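Local coordinates for stress-induced-phosphoprotein 1 (Caenorhabditis elegans, PDB 4GCN), which is a co-chaperone, here its N-terminal TPR domain, that binds the C-terminal MEEVD peptide of Hsp90, inhibits its ATPase, complexes with Hsp70 and raises longevity and thermotolerance, at residues Ala17-Lys22 with Ala49-Glu54. Sequence-based numbering, arbitrary orientation. Where two conformers were deposited one is given.
Sequences AAYKQK and AAVYFE
Tyr19 and Val51 bring the ends of helices 3-20 and 42-54 together, their CA atoms 7.1 Å apart, and just beyond, Lys22, with positive phi (64°), is the C' residue of a Schellman motif. Tyr19 bridges the gap: with CG anti to the backbone N (chi1 176°), its ring reaches across, CD1 lying 3.7 Å from Val51 CG2 while the hydroxyl end comes up to Ala50 CB. In the modelled conformer of Glu54, one of two, the carboxylate stands steeply to the ring, the planes 76° apart. A water 2.7 Å from Tyr19 OH also approaches Glu54 OE1, though doubtfully close. A second water, above one ring face but offset toward its rim, receives a hydrogen bond from Lys22 NZ and donates to Tyr19 O and Glu54 OE1. Glu54 OE2 takes the salt bridge from Lys22 NZ at 2.8 Å through its syn lone pair, the lysine chain bending. Were Tyr19 an alanine, Val51 CG2 would probably lose the ring it packs on and the hydroxyl's water its partner. Val51 also touches His28 and Tyr31 of helix 24-37. This is TPR packing, in which the first helices of successive helix-turn-helix repeats, predicted TPR 1 and TPR 2, lie side by side.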
ATOM      1  N   ALA A  17     -16.160   1.039  -1.028  1.00 29.65           N
ATOM      2  CA  ALA A  17     -17.369   0.791  -1.832  1.00 33.25           C
ATOM      3  C   ALA A  17     -17.231   1.356  -3.272  1.00 30.82           C
ATOM      4  O   ALA A  17     -17.684   0.734  -4.222  1.00 33.46           O
ATOM      5  CB  ALA A  17     -18.655   1.310  -1.132  1.00 31.86           C
ATOM      6  N   ALA A  18     -16.611   2.531  -3.412  1.00 30.30           N
ATOM      7  CA  ALA A  18     -16.287   3.078  -4.730  1.00 29.38           C
ATOM      8  C   ALA A  18     -15.243   2.177  -5.429  1.00 28.65           C
ATOM      9  O   ALA A  18     -15.330   1.905  -6.611  1.00 27.85           O
ATOM     10  CB  ALA A  18     -15.756   4.494  -4.601  1.00 30.31           C
ATOM     11  N   TYR A  19     -14.226   1.768  -4.679  1.00 28.61           N
ATOM     12  CA  TYR A  19     -13.148   0.973  -5.225  1.00 30.12           C
ATOM     13  C   TYR A  19     -13.663  -0.312  -5.786  1.00 30.73           C
ATOM     14  O   TYR A  19     -13.251  -0.702  -6.874  1.00 33.02           O
ATOM     15  CB  TYR A  19     -12.099   0.678  -4.173  1.00 29.71           C
ATOM     16  CG  TYR A  19     -10.958  -0.230  -4.619  1.00 32.04           C
ATOM     17  CD1 TYR A  19     -10.160   0.089  -5.711  1.00 39.49           C
ATOM     18  CD2 TYR A  19     -10.648  -1.389  -3.912  1.00 37.35           C
ATOM     19  CE1 TYR A  19      -9.088  -0.726  -6.104  1.00 39.60           C
ATOM     20  CE2 TYR A  19      -9.559  -2.184  -4.291  1.00 44.88           C
ATOM     21  CZ  TYR A  19      -8.807  -1.849  -5.390  1.00 39.16           C
ATOM     22  OH  TYR A  19      -7.793  -2.655  -5.782  1.00 44.23           O
ATOM     23  N   LYS A  20     -14.625  -0.904  -5.090  1.00 32.17           N
ATOM     24  CA  LYS A  20     -15.264  -2.145  -5.510  1.00 34.17           C
ATOM     25  C   LYS A  20     -16.062  -2.009  -6.807  1.00 33.10           C
ATOM     26  O   LYS A  20     -16.280  -2.985  -7.511  1.00 35.91           O
ATOM     27  CB  LYS A  20     -16.206  -2.640  -4.414  1.00 34.25           C
ATOM     28  CG  LYS A  20     -15.490  -3.168  -3.190  1.00 35.38           C
ATOM     29  CD  LYS A  20     -16.567  -3.553  -2.181  1.00 36.51           C
ATOM     30  CE  LYS A  20     -15.990  -4.078  -0.884  1.00 36.61           C
ATOM     31  NZ  LYS A  20     -17.181  -4.374  -0.021  1.00 35.78           N
ATOM     32  N   GLN A  21     -16.497  -0.803  -7.130  1.00 32.66           N
ATOM     33  CA  GLN A  21     -17.236  -0.581  -8.404  1.00 33.52           C
ATOM     34  C   GLN A  21     -16.317  -0.061  -9.507  1.00 32.46           C
ATOM     35  O   GLN A  21     -16.782   0.299 -10.603  1.00 33.00           O
ATOM     36  CB  GLN A  21     -18.380   0.412  -8.232  1.00 32.74           C
ATOM     37  CG  GLN A  21     -19.410  -0.078  -7.259  1.00 34.85           C
ATOM     38  CD  GLN A  21     -20.448   0.967  -7.002  1.00 35.41           C
ATOM     39  OE1 GLN A  21     -21.388   1.099  -7.751  1.00 37.05           O
ATOM     40  NE2 GLN A  21     -20.283   1.704  -5.914  1.00 36.84           N
ATOM     41  N   LYS A  22     -15.025  -0.013  -9.210  1.00 34.44           N
ATOM     42  CA  LYS A  22     -14.061   0.525 -10.142  1.00 34.66           C
ATOM     43  C   LYS A  22     -14.304   1.992 -10.402  1.00 35.56           C
ATOM     44  O   LYS A  22     -13.973   2.500 -11.483  1.00 34.26           O
ATOM     45  CB  LYS A  22     -14.087  -0.236 -11.467  1.00 37.98           C
ATOM     46  CG  LYS A  22     -13.090  -1.335 -11.621  1.00 42.92           C
ATOM     47  CD  LYS A  22     -13.330  -2.542 -10.797  1.00 43.50           C
ATOM     48  CE  LYS A  22     -12.738  -3.788 -11.492  1.00 45.99           C
ATOM     49  NZ  LYS A  22     -11.913  -4.508 -10.447  1.00 45.62           N
ATOM     50  N   ALA A  49      -2.674   3.113  -2.489  1.00 22.31           N
ATOM     51  CA  ALA A  49      -1.697   2.405  -3.332  1.00 21.74           C
ATOM     52  C   ALA A  49      -2.342   1.381  -4.233  1.00 25.21           C
ATOM     53  O   ALA A  49      -2.023   1.286  -5.404  1.00 24.25           O
ATOM     54  CB  ALA A  49      -0.570   1.807  -2.454  1.00 21.46           C
ATOM     55  N   ALA A  50      -3.281   0.626  -3.677  1.00 24.71           N
ATOM     56  CA  ALA A  50      -4.009  -0.367  -4.409  1.00 24.96           C
ATOM     57  C   ALA A  50      -4.833   0.253  -5.530  1.00 24.70           C
ATOM     58  O   ALA A  50      -4.889  -0.282  -6.643  1.00 26.81           O
ATOM     59  CB  ALA A  50      -4.893  -1.137  -3.464  1.00 28.46           C
ATOM     60  N   VAL A  51      -5.475   1.373  -5.267  1.00 24.29           N
ATOM     61  CA  VAL A  51      -6.200   2.087  -6.314  1.00 26.95           C
ATOM     62  C   VAL A  51      -5.240   2.522  -7.411  1.00 25.96           C
ATOM     63  O   VAL A  51      -5.511   2.278  -8.584  1.00 23.58           O
ATOM     64  CB  VAL A  51      -6.958   3.307  -5.790  1.00 26.36           C
ATOM     65  CG1 VAL A  51      -7.718   3.970  -6.937  1.00 28.18           C
ATOM     66  CG2 VAL A  51      -7.901   2.880  -4.668  1.00 26.80           C
ATOM     67  N   TYR A  52      -4.127   3.172  -7.037  1.00 25.12           N
ATOM     68  CA  TYR A  52      -3.162   3.623  -8.030  1.00 25.35           C
ATOM     69  C   TYR A  52      -2.645   2.490  -8.901  1.00 25.48           C
ATOM     70  O   TYR A  52      -2.515   2.661 -10.077  1.00 25.50           O
ATOM     71  CB  TYR A  52      -1.975   4.370  -7.418  1.00 23.27           C
ATOM     72  CG  TYR A  52      -2.259   5.778  -6.939  1.00 27.25           C
ATOM     73  CD1 TYR A  52      -2.906   6.715  -7.771  1.00 27.63           C
ATOM     74  CD2 TYR A  52      -1.893   6.183  -5.660  1.00 25.71           C
ATOM     75  CE1 TYR A  52      -3.099   8.027  -7.363  1.00 29.44           C
ATOM     76  CE2 TYR A  52      -2.120   7.461  -5.228  1.00 26.57           C
ATOM     77  CZ  TYR A  52      -2.744   8.360  -6.059  1.00 29.99           C
ATOM     78  OH  TYR A  52      -2.996   9.598  -5.579  1.00 29.10           O
ATOM     79  N   PHE A  53      -2.416   1.334  -8.316  1.00 23.79           N
ATOM     80  CA  PHE A  53      -1.921   0.199  -9.044  1.00 25.80           C
ATOM     81  C   PHE A  53      -2.939  -0.244 -10.100  1.00 25.09           C
ATOM     82  O   PHE A  53      -2.547  -0.480 -11.245  1.00 26.70           O
ATOM     83  CB  PHE A  53      -1.643  -0.966  -8.063  1.00 27.63           C
ATOM     84  CG  PHE A  53      -0.945  -2.129  -8.681  1.00 25.50           C
ATOM     85  CD1 PHE A  53       0.418  -2.223  -8.607  1.00 25.07           C
ATOM     86  CD2 PHE A  53      -1.665  -3.119  -9.318  1.00 27.93           C
ATOM     87  CE1 PHE A  53       1.069  -3.291  -9.174  1.00 28.00           C
ATOM     88  CE2 PHE A  53      -1.038  -4.189  -9.892  1.00 30.90           C
ATOM     89  CZ  PHE A  53       0.339  -4.270  -9.822  1.00 29.42           C
ATOM     90  N   GLU A  54      -4.220  -0.296  -9.734  1.00 25.73           N
ATOM     91  CA  GLU A  54      -5.274  -0.691 -10.718  0.50 26.37           C
ATOM     92  C   GLU A  54      -5.444   0.343 -11.805  1.00 28.81           C
ATOM     93  O   GLU A  54      -5.786  -0.044 -12.912  1.00 29.86           O
ATOM     94  CB  GLU A  54      -6.645  -1.075 -10.109  0.50 27.78           C
ATOM     95  CG  GLU A  54      -7.531  -1.852 -11.092  0.50 27.41           C
ATOM     96  CD  GLU A  54      -8.691  -2.631 -10.479  0.50 29.84           C
ATOM     97  OE1 GLU A  54      -8.677  -2.848  -9.256  0.50 28.70           O
ATOM     98  OE2 GLU A  54      -9.637  -3.063 -11.226  0.50 26.99           O
TER
HETATM   99  O   HOH W   1     -11.359  -2.845  -7.881  1.00 51.45           O
HETATM  100  O   HOH W   2      -9.024  -4.395  -7.387  1.00 61.23           O